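Local coordinates for scavenger receptor with C-type lectin type I (Homo sapiens, PDB 2OX8), which probably recognises carbohydrates, including the leukocyte cell-surface glycan Lewis(x), through its C-type lectin carbohydrate-recognition domain, at residues Lys30-Asp35 / Phe126-Asp131; Ser61-Leu66 / Asn116-Glu121. All blocks are in the same frame, centred on the assembly; numbering follows the deposited sequence.

Interaction 1: residues Lys30-Asp35 / Phe126-Asp131. With ZN (zinc ion), chain F; ZN (zinc ion), chain G.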
ATOM      1  N   LYS A  30       1.452   3.427   9.158  1.00 22.19           N
ATOM      2  CA  LYS A  30       1.943   2.128   9.600  1.00 22.73           C
ATOM      3  C   LYS A  30       1.499   1.819  11.017  1.00 23.00           C
ATOM      4  O   LYS A  30       1.025   0.717  11.306  1.00 24.02           O
ATOM      5  CB  LYS A  30       3.468   2.120   9.509  1.00 24.11           C
ATOM      6  CG  LYS A  30       4.122   0.812   9.893  1.00 28.57           C
ATOM      7  CD  LYS A  30       5.468   0.647   9.205  1.00 29.86           C
ATOM      8  CE  LYS A  30       6.185  -0.582   9.715  1.00 33.23           C
ATOM      9  NZ  LYS A  30       7.276  -1.022   8.799  1.00 37.46           N
ATOM     10  N   LEU A  31       1.631   2.806  11.898  1.00 22.79           N
ATOM     11  CA  LEU A  31       1.261   2.644  13.298  1.00 23.39           C
ATOM     12  C   LEU A  31      -0.245   2.629  13.566  1.00 22.33           C
ATOM     13  O   LEU A  31      -0.691   2.065  14.566  1.00 22.54           O
ATOM     14  CB  LEU A  31       1.953   3.737  14.133  1.00 25.87           C
ATOM     15  CG  LEU A  31       3.488   3.572  14.165  1.00 28.47           C
ATOM     16  CD1 LEU A  31       4.186   4.908  14.458  1.00 25.27           C
ATOM     17  CD2 LEU A  31       3.850   2.507  15.201  1.00 26.86           C
ATOM     18  N   PHE A  32      -1.023   3.253  12.687  1.00 20.16           N
ATOM     19  CA  PHE A  32      -2.470   3.294  12.844  1.00 19.94           C
ATOM     20  C   PHE A  32      -3.042   1.903  12.617  1.00 21.28           C
ATOM     21  O   PHE A  32      -3.814   1.401  13.434  1.00 21.40           O
ATOM     22  CB  PHE A  32      -3.072   4.297  11.852  1.00 22.95           C
ATOM     23  CG  PHE A  32      -4.571   4.252  11.772  1.00 24.01           C
ATOM     24  CD1 PHE A  32      -5.340   5.247  12.357  1.00 22.85           C
ATOM     25  CD2 PHE A  32      -5.218   3.204  11.099  1.00 23.08           C
ATOM     26  CE1 PHE A  32      -6.737   5.211  12.283  1.00 21.47           C
ATOM     27  CE2 PHE A  32      -6.606   3.156  11.018  1.00 24.04           C
ATOM     28  CZ  PHE A  32      -7.368   4.166  11.613  1.00 24.82           C
ATOM     29  N   CYS A  33      -2.659   1.266  11.508  1.00 23.27           N
ATOM     30  CA  CYS A  33      -3.140  -0.084  11.220  1.00 22.84           C
ATOM     31  C   CYS A  33      -2.671  -1.053  12.311  1.00 21.19           C
ATOM     32  O   CYS A  33      -3.406  -1.947  12.744  1.00 20.33           O
ATOM     33  CB  CYS A  33      -2.606  -0.591   9.887  1.00 20.97           C
ATOM     34  SG  CYS A  33      -2.970   0.347   8.382  1.00 23.56           S
ATOM     35  N   GLU A  34      -1.430  -0.876  12.732  1.00 20.68           N
ATOM     36  CA  GLU A  34      -0.839  -1.720  13.755  1.00 22.92           C
ATOM     37  C   GLU A  34      -1.725  -1.760  14.991  1.00 23.10           C
ATOM     38  O   GLU A  34      -2.075  -2.826  15.486  1.00 21.62           O
ATOM     39  CB  GLU A  34       0.552  -1.187  14.117  1.00 25.76           C
ATOM     40  CG  GLU A  34       1.675  -2.197  14.006  1.00 29.99           C
ATOM     41  CD  GLU A  34       3.032  -1.537  13.721  1.00 34.85           C
ATOM     42  OE1 GLU A  34       3.444  -0.629  14.485  1.00 34.14           O
ATOM     43  OE2 GLU A  34       3.687  -1.931  12.727  1.00 33.93           O
ATOM     44  N   ASP A  35      -2.126  -0.596  15.476  1.00 24.26           N
ATOM     45  CA  ASP A  35      -2.947  -0.574  16.662  1.00 26.72           C
ATOM     46  C   ASP A  35      -4.405  -1.040  16.448  1.00 27.10           C
ATOM     47  O   ASP A  35      -5.149  -1.273  17.400  1.00 26.50           O
ATOM     48  CB  ASP A  35      -2.801   0.809  17.311  1.00 30.24           C
ATOM     49  CG  ASP A  35      -1.386   1.006  17.939  1.00 34.85           C
ATOM     50  OD1 ASP A  35      -1.193   0.623  19.117  1.00 36.84           O
ATOM     51  OD2 ASP A  35      -0.449   1.502  17.257  1.00 32.85           O
ATOM     52  N   PHE A 126      -4.391   5.967   3.400  1.00 25.76           N
ATOM     53  CA  PHE A 126      -3.831   4.631   3.462  1.00 23.34           C
ATOM     54  C   PHE A 126      -4.877   3.536   3.628  1.00 23.96           C
ATOM     55  O   PHE A 126      -6.003   3.787   4.062  1.00 23.21           O
ATOM     56  CB  PHE A 126      -2.820   4.572   4.611  1.00 24.30           C
ATOM     57  CG  PHE A 126      -3.398   4.954   5.943  1.00 21.15           C
ATOM     58  CD1 PHE A 126      -4.004   4.009   6.744  1.00 20.68           C
ATOM     59  CD2 PHE A 126      -3.393   6.283   6.360  1.00 21.02           C
ATOM     60  CE1 PHE A 126      -4.605   4.372   7.939  1.00 22.08           C
ATOM     61  CE2 PHE A 126      -3.993   6.658   7.556  1.00 19.84           C
ATOM     62  CZ  PHE A 126      -4.603   5.698   8.347  1.00 21.09           C
ATOM     63  N   ILE A 127      -4.486   2.313   3.281  1.00 21.94           N
ATOM     64  CA  ILE A 127      -5.371   1.164   3.374  1.00 19.25           C
ATOM     65  C   ILE A 127      -4.855   0.178   4.422  1.00 19.81           C
ATOM     66  O   ILE A 127      -3.692  -0.233   4.391  1.00 20.86           O
ATOM     67  CB  ILE A 127      -5.479   0.440   1.997  1.00 14.96           C
ATOM     68  CG1 ILE A 127      -6.016   1.406   0.943  1.00 16.07           C
ATOM     69  CG2 ILE A 127      -6.401  -0.772   2.106  1.00 12.28           C
ATOM     70  CD1 ILE A 127      -6.155   0.786  -0.454  1.00 16.16           C
ATOM     71  N   CYS A 128      -5.714  -0.185   5.359  1.00 18.55           N
ATOM     72  CA  CYS A 128      -5.347  -1.144   6.385  1.00 20.26           C
ATOM     73  C   CYS A 128      -6.006  -2.481   6.035  1.00 22.46           C
ATOM     74  O   CYS A 128      -7.096  -2.532   5.446  1.00 24.36           O
ATOM     75  CB  CYS A 128      -5.812  -0.679   7.758  1.00 20.73           C
ATOM     76  SG  CYS A 128      -4.966   0.789   8.430  1.00 28.27           S
ATOM     77  N   GLU A 129      -5.350  -3.564   6.412  1.00 21.07           N
ATOM     78  CA  GLU A 129      -5.837  -4.883   6.086  1.00 19.63           C
ATOM     79  C   GLU A 129      -5.565  -5.855   7.236  1.00 19.26           C
ATOM     80  O   GLU A 129      -4.599  -5.685   7.987  1.00 20.18           O
ATOM     81  CB  GLU A 129      -5.128  -5.341   4.807  1.00 19.27           C
ATOM     82  CG  GLU A 129      -5.357  -6.788   4.375  1.00 24.88           C
ATOM     83  CD  GLU A 129      -4.414  -7.225   3.250  1.00 26.34           C
ATOM     84  OE1 GLU A 129      -3.185  -7.143   3.439  1.00 28.42           O
ATOM     85  OE2 GLU A 129      -4.892  -7.655   2.183  1.00 26.54           O
ATOM     86  N   LYS A 130      -6.442  -6.844   7.385  1.00 15.41           N
ATOM     87  CA  LYS A 130      -6.273  -7.884   8.397  1.00 16.91           C
ATOM     88  C   LYS A 130      -7.113  -9.093   7.995  1.00 16.85           C
ATOM     89  O   LYS A 130      -8.252  -8.949   7.560  1.00 16.70           O
ATOM     90  CB  LYS A 130      -6.665  -7.399   9.792  1.00 13.87           C
ATOM     91  CG  LYS A 130      -8.086  -6.901   9.936  1.00 16.11           C
ATOM     92  CD  LYS A 130      -8.344  -6.502  11.389  1.00 19.20           C
ATOM     93  CE  LYS A 130      -9.567  -5.602  11.544  1.00 18.50           C
ATOM     94  NZ  LYS A 130      -9.562  -5.027  12.924  1.00 21.41           N
ATOM     95  N   ASP A 131      -6.522 -10.276   8.116  1.00 16.91           N
ATOM     96  CA  ASP A 131      -7.174 -11.526   7.757  1.00 18.69           C
ATOM     97  C   ASP A 131      -7.876 -12.112   8.991  1.00 20.02           C
ATOM     98  O   ASP A 131      -7.251 -12.330  10.019  1.00 18.89           O
ATOM     99  CB  ASP A 131      -6.103 -12.489   7.198  1.00 16.70           C
ATOM    100  CG  ASP A 131      -6.599 -13.915   7.044  1.00 17.90           C
ATOM    101  OD1 ASP A 131      -7.035 -14.523   8.041  1.00 21.18           O
ATOM    102  OD2 ASP A 131      -6.538 -14.452   5.929  1.00 16.16           O
TER
HETATM  103 ZN    ZN F   2      -4.008  -8.478   0.766  1.00 22.90          ZN
HETATM  104 ZN    ZN G   3      -6.718 -15.767   4.714  1.00 32.22          ZN

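Interaction 2: residues Ser61-Leu66 / Asn116-Glu121. With ZN (zinc ion), chain I.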
ATOM      1  N   SER A  61      -4.420   9.249  -3.439  1.00 32.95           N
ATOM      2  CA  SER A  61      -3.427   8.181  -3.520  1.00 31.10           C
ATOM      3  C   SER A  61      -3.401   7.511  -2.129  1.00 28.77           C
ATOM      4  O   SER A  61      -3.568   8.196  -1.119  1.00 27.78           O
ATOM      5  CB  SER A  61      -2.064   8.800  -3.842  1.00 31.29           C
ATOM      6  OG  SER A  61      -1.167   7.853  -4.375  1.00 35.16           O
ATOM      7  N   HIS A  62      -3.202   6.193  -2.074  1.00 24.90           N
ATOM      8  CA  HIS A  62      -3.167   5.466  -0.795  1.00 22.93           C
ATOM      9  C   HIS A  62      -1.875   4.684  -0.568  1.00 21.14           C
ATOM     10  O   HIS A  62      -1.371   4.057  -1.493  1.00 22.13           O
ATOM     11  CB  HIS A  62      -4.333   4.472  -0.723  1.00 24.23           C
ATOM     12  CG  HIS A  62      -5.681   5.117  -0.671  1.00 23.57           C
ATOM     13  ND1 HIS A  62      -6.415   5.209   0.493  1.00 24.13           N
ATOM     14  CD2 HIS A  62      -6.414   5.727  -1.631  1.00 22.37           C
ATOM     15  CE1 HIS A  62      -7.543   5.851   0.247  1.00 23.06           C
ATOM     16  NE2 HIS A  62      -7.567   6.176  -1.035  1.00 24.48           N
ATOM     17  N   TRP A  63      -1.348   4.700   0.658  1.00 20.24           N
ATOM     18  CA  TRP A  63      -0.126   3.940   0.978  1.00 17.18           C
ATOM     19  C   TRP A  63      -0.448   2.448   1.002  1.00 18.11           C
ATOM     20  O   TRP A  63      -1.542   2.054   1.392  1.00 19.58           O
ATOM     21  CB  TRP A  63       0.405   4.244   2.380  1.00 15.27           C
ATOM     22  CG  TRP A  63       0.995   5.561   2.648  1.00 12.37           C
ATOM     23  CD1 TRP A  63       0.555   6.465   3.557  1.00 12.43           C
ATOM     24  CD2 TRP A  63       2.174   6.122   2.056  1.00 12.54           C
ATOM     25  NE1 TRP A  63       1.379   7.561   3.575  1.00 13.84           N
ATOM     26  CE2 TRP A  63       2.383   7.378   2.663  1.00 10.97           C
ATOM     27  CE3 TRP A  63       3.080   5.680   1.071  1.00 10.56           C
ATOM     28  CZ2 TRP A  63       3.456   8.210   2.324  1.00  9.75           C
ATOM     29  CZ3 TRP A  63       4.143   6.500   0.737  1.00 10.53           C
ATOM     30  CH2 TRP A  63       4.322   7.760   1.366  1.00  9.10           C
ATOM     31  N   ILE A  64       0.509   1.617   0.602  1.00 18.39           N
ATOM     32  CA  ILE A  64       0.340   0.167   0.670  1.00 16.81           C
ATOM     33  C   ILE A  64       1.533  -0.367   1.493  1.00 16.64           C
ATOM     34  O   ILE A  64       2.534   0.331   1.647  1.00 17.79           O
ATOM     35  CB  ILE A  64       0.263  -0.471  -0.736  1.00 16.34           C
ATOM     36  CG1 ILE A  64       1.526  -0.201  -1.558  1.00 17.47           C
ATOM     37  CG2 ILE A  64      -0.922   0.097  -1.464  1.00 16.76           C
ATOM     38  CD1 ILE A  64       1.497  -0.872  -2.962  1.00 11.77           C
ATOM     39  N   GLY A  65       1.428  -1.569   2.047  1.00 16.11           N
ATOM     40  CA  GLY A  65       2.511  -2.080   2.881  1.00 18.78           C
ATOM     41  C   GLY A  65       3.707  -2.617   2.110  1.00 19.62           C
ATOM     42  O   GLY A  65       4.060  -3.791   2.232  1.00 18.17           O
ATOM     43  N   LEU A  66       4.331  -1.746   1.327  1.00 18.43           N
ATOM     44  CA  LEU A  66       5.458  -2.122   0.496  1.00 19.93           C
ATOM     45  C   LEU A  66       6.541  -1.088   0.673  1.00 23.22           C
ATOM     46  O   LEU A  66       6.280   0.124   0.611  1.00 23.89           O
ATOM     47  CB  LEU A  66       5.020  -2.188  -0.970  1.00 18.83           C
ATOM     48  CG  LEU A  66       6.008  -2.715  -2.014  1.00 20.46           C
ATOM     49  CD1 LEU A  66       6.610  -4.045  -1.565  1.00 16.20           C
ATOM     50  CD2 LEU A  66       5.280  -2.870  -3.354  1.00 16.77           C
ATOM     51  N   ASN A 116       3.195   3.280  -7.214  1.00 25.02           N
ATOM     52  CA  ASN A 116       4.191   4.293  -7.457  1.00 27.84           C
ATOM     53  C   ASN A 116       4.973   4.341  -6.156  1.00 31.40           C
ATOM     54  O   ASN A 116       4.443   4.016  -5.096  1.00 30.72           O
ATOM     55  CB  ASN A 116       3.477   5.627  -7.727  1.00 29.55           C
ATOM     56  CG  ASN A 116       4.400   6.696  -8.295  1.00 31.66           C
ATOM     57  OD1 ASN A 116       5.218   6.426  -9.180  1.00 33.84           O
ATOM     58  ND2 ASN A 116       4.255   7.921  -7.802  1.00 29.89           N
ATOM     59  N   ASP A 117       6.241   4.714  -6.219  1.00 34.38           N
ATOM     60  CA  ASP A 117       6.997   4.785  -4.992  1.00 37.56           C
ATOM     61  C   ASP A 117       7.188   6.247  -4.653  1.00 38.48           C
ATOM     62  O   ASP A 117       7.973   6.938  -5.281  1.00 40.81           O
ATOM     63  CB  ASP A 117       8.344   4.075  -5.141  1.00 39.36           C
ATOM     64  CG  ASP A 117       9.254   4.765  -6.111  1.00 40.98           C
ATOM     65  OD1 ASP A 117       8.811   4.999  -7.255  1.00 43.09           O
ATOM     66  OD2 ASP A 117      10.406   5.070  -5.731  1.00 39.17           O
ATOM     67  N   PHE A 118       6.437   6.711  -3.667  1.00 39.37           N
ATOM     68  CA  PHE A 118       6.502   8.089  -3.219  1.00 40.38           C
ATOM     69  C   PHE A 118       7.556   8.155  -2.134  1.00 42.49           C
ATOM     70  O   PHE A 118       8.192   7.147  -1.811  1.00 42.87           O
ATOM     71  CB  PHE A 118       5.171   8.520  -2.597  1.00 39.67           C
ATOM     72  CG  PHE A 118       3.967   8.089  -3.372  1.00 39.67           C
ATOM     73  CD1 PHE A 118       3.657   6.740  -3.509  1.00 37.65           C
ATOM     74  CD2 PHE A 118       3.129   9.034  -3.955  1.00 38.74           C
ATOM     75  CE1 PHE A 118       2.528   6.343  -4.217  1.00 38.82           C
ATOM     76  CE2 PHE A 118       1.997   8.641  -4.665  1.00 36.90           C
ATOM     77  CZ  PHE A 118       1.698   7.298  -4.795  1.00 37.06           C
ATOM     78  N   GLN A 119       7.744   9.346  -1.573  1.00 43.30           N
ATOM     79  CA  GLN A 119       8.679   9.491  -0.478  1.00 44.72           C
ATOM     80  C   GLN A 119       7.861   9.417   0.799  1.00 44.31           C
ATOM     81  O   GLN A 119       6.771   9.987   0.892  1.00 43.72           O
ATOM     82  CB  GLN A 119       9.416  10.831  -0.497  1.00 46.40           C
ATOM     83  CG  GLN A 119      10.354  10.936   0.710  1.00 49.20           C
ATOM     84  CD  GLN A 119      10.821  12.339   1.002  1.00 50.51           C
ATOM     85  OE1 GLN A 119      11.717  12.860   0.336  1.00 51.47           O
ATOM     86  NE2 GLN A 119      10.212  12.966   2.004  1.00 50.57           N
ATOM     87  N   CYS A 120       8.385   8.713   1.789  1.00 44.71           N
ATOM     88  CA  CYS A 120       7.689   8.595   3.053  1.00 46.46           C
ATOM     89  C   CYS A 120       7.632  10.017   3.606  1.00 47.41           C
ATOM     90  O   CYS A 120       8.085  10.954   2.949  1.00 47.88           O
ATOM     91  CB  CYS A 120       8.473   7.658   3.960  1.00 45.88           C
ATOM     92  SG  CYS A 120       9.268   6.301   3.023  1.00 48.69           S
ATOM     93  N   GLU A 121       7.081  10.201   4.798  1.00 48.50           N
ATOM     94  CA  GLU A 121       6.985  11.551   5.360  1.00 49.57           C
ATOM     95  C   GLU A 121       6.064  12.431   4.516  1.00 47.89           C
ATOM     96  O   GLU A 121       5.644  13.504   4.948  1.00 46.84           O
ATOM     97  CB  GLU A 121       8.376  12.189   5.497  1.00 51.97           C
ATOM     98  CG  GLU A 121       9.156  11.657   6.698  1.00 55.24           C
ATOM     99  CD  GLU A 121      10.456  12.400   6.938  1.00 59.11           C
ATOM    100  OE1 GLU A 121      11.387  12.252   6.117  1.00 60.91           O
ATOM    101  OE2 GLU A 121      10.545  13.136   7.950  1.00 61.33           O
TER
HETATM  102 ZN    ZN I   5      -9.515   6.483  -1.585  1.00 34.86          ZN
HETATM  103  O   HOH W   1      -8.375   6.994  -3.687  1.00 18.44           O
HETATM  104  O   HOH W   2     -11.551   5.360  -1.055  1.00 11.14           O

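Interaction 1: residues Lys30-Asp35 / Phe126-Asp131
Cys33 and Cys128 each hold SG anti to their own carbonyl carbon, chi1 -59° and -68°, and these matching torsions turn the two sulfurs toward each other to close a disulfide. Its SG-SG bond is 2.0 Å long, and its third torsion is near the right angle that disulfides prefer. At the bridge the CA atoms of Cys33 and Cys128 lie 5.4 Å apart, closer than the 8.5 Å between the axes of the short helix and strand segments.

Beside the bridge, Phe32 and Phe126 form an edge-to-face (T-shaped) pair. Phe126 directs its CE1-CZ edge at one face of Phe32, off-centre toward the rim, with CE1 3.4 Å from CD2 of Phe32. The ring planes meet at 63° with centroids 5.1 Å apart, consistent with an edge-to-face pair. The disulfide also meets both aromatics: Cys128 SG lies near the plane of the Phe32 ring, at its edge and 3.6 Å from CD2 of Phe32, whereas Cys33 SG approaches CD1 of Phe126 obliquely at 4.1 Å. Sulfur and rings thus form one apolar cluster, in which Phe126 and both cysteines are buried.

Beyond the bridge the strand turns to metal binding. Glu129 OE2 binds a zinc ion at 1.9 Å, a site shared with Glu48 and the carbonyl oxygen of Phe42; Asp131 OD2 and Asp14 bind another.

A disulfide between the first helix and the last strand is a hallmark of the C-type lectin fold. Here it ties helix 26-35 to strand 125-131, which pairs with strands 15-19, 39-40 and 62-67, while Leu40 packs against both Cys33 and Phe126.

Interaction 2: residues Ser61-Leu66 / Asn116-Glu121
Next to the Cys106-Cys120 disulfide of the C-type lectin fold, the Trp63 indole reaches from strand 62-64 to the chain leaving strand 116-118. Its six-membered ring supplies the contact, while NE1 hydrogen-bonds to the carbonyl oxygen of Glu24. CH2 of Trp63 points at the carbonyl oxygen of Gln119, 3.3 Å away and near the indole plane, so a polar oxygen faces an aromatic C-H edge. CZ3 of Trp63 packs against CB of Phe118 at 4.0 Å. The Trp63 and Phe118 rings are oblique, with planes at 74° and centroids 5.8 Å apart.

Ser61 holds OG anti to its backbone N (chi1 -160°), and the hydroxyl lies close to the Phe118 ring, near CE2 and CZ; its polar partner is the carbonyl oxygen of Leu109. On the other side of the strand, His62 NE2 binds a zinc ion at 2.0 Å, together with Glu60 and two waters. Within the second segment, Gln119 NE2 donates to Cys120 O at 3.1 Å, with the acceptor nearly in the plane of the amide.

Strand 106-109 lies between strands 62-67 and 115-118, antiparallel to each, and strand 125-131 runs parallel to 62-67, with Phe126 touching Trp63.

How the interactions relate
Interaction 1 is a buried contact and interaction 2 is the more exposed, most of its touching residues being partly exposed, although it lies closer to the centre of the chain; their centres are about 14 Å apart. Covalent sulfur chemistry and an aromatic pair join helix to strand in 30-35/126-131, whereas 61-66/116-121 relies on contacts of ring atoms with a carbonyl oxygen at the indole edge, a hydroxyl and aliphatic carbons. The two meet through neighbouring parallel strands of one sheet: Phe126 CB lies 3.9 Å from Trp63 CB. Along the chain, interaction 2 is nested inside the long loop that interaction 1 closes. Zinc ligands project from both, but at separate sites.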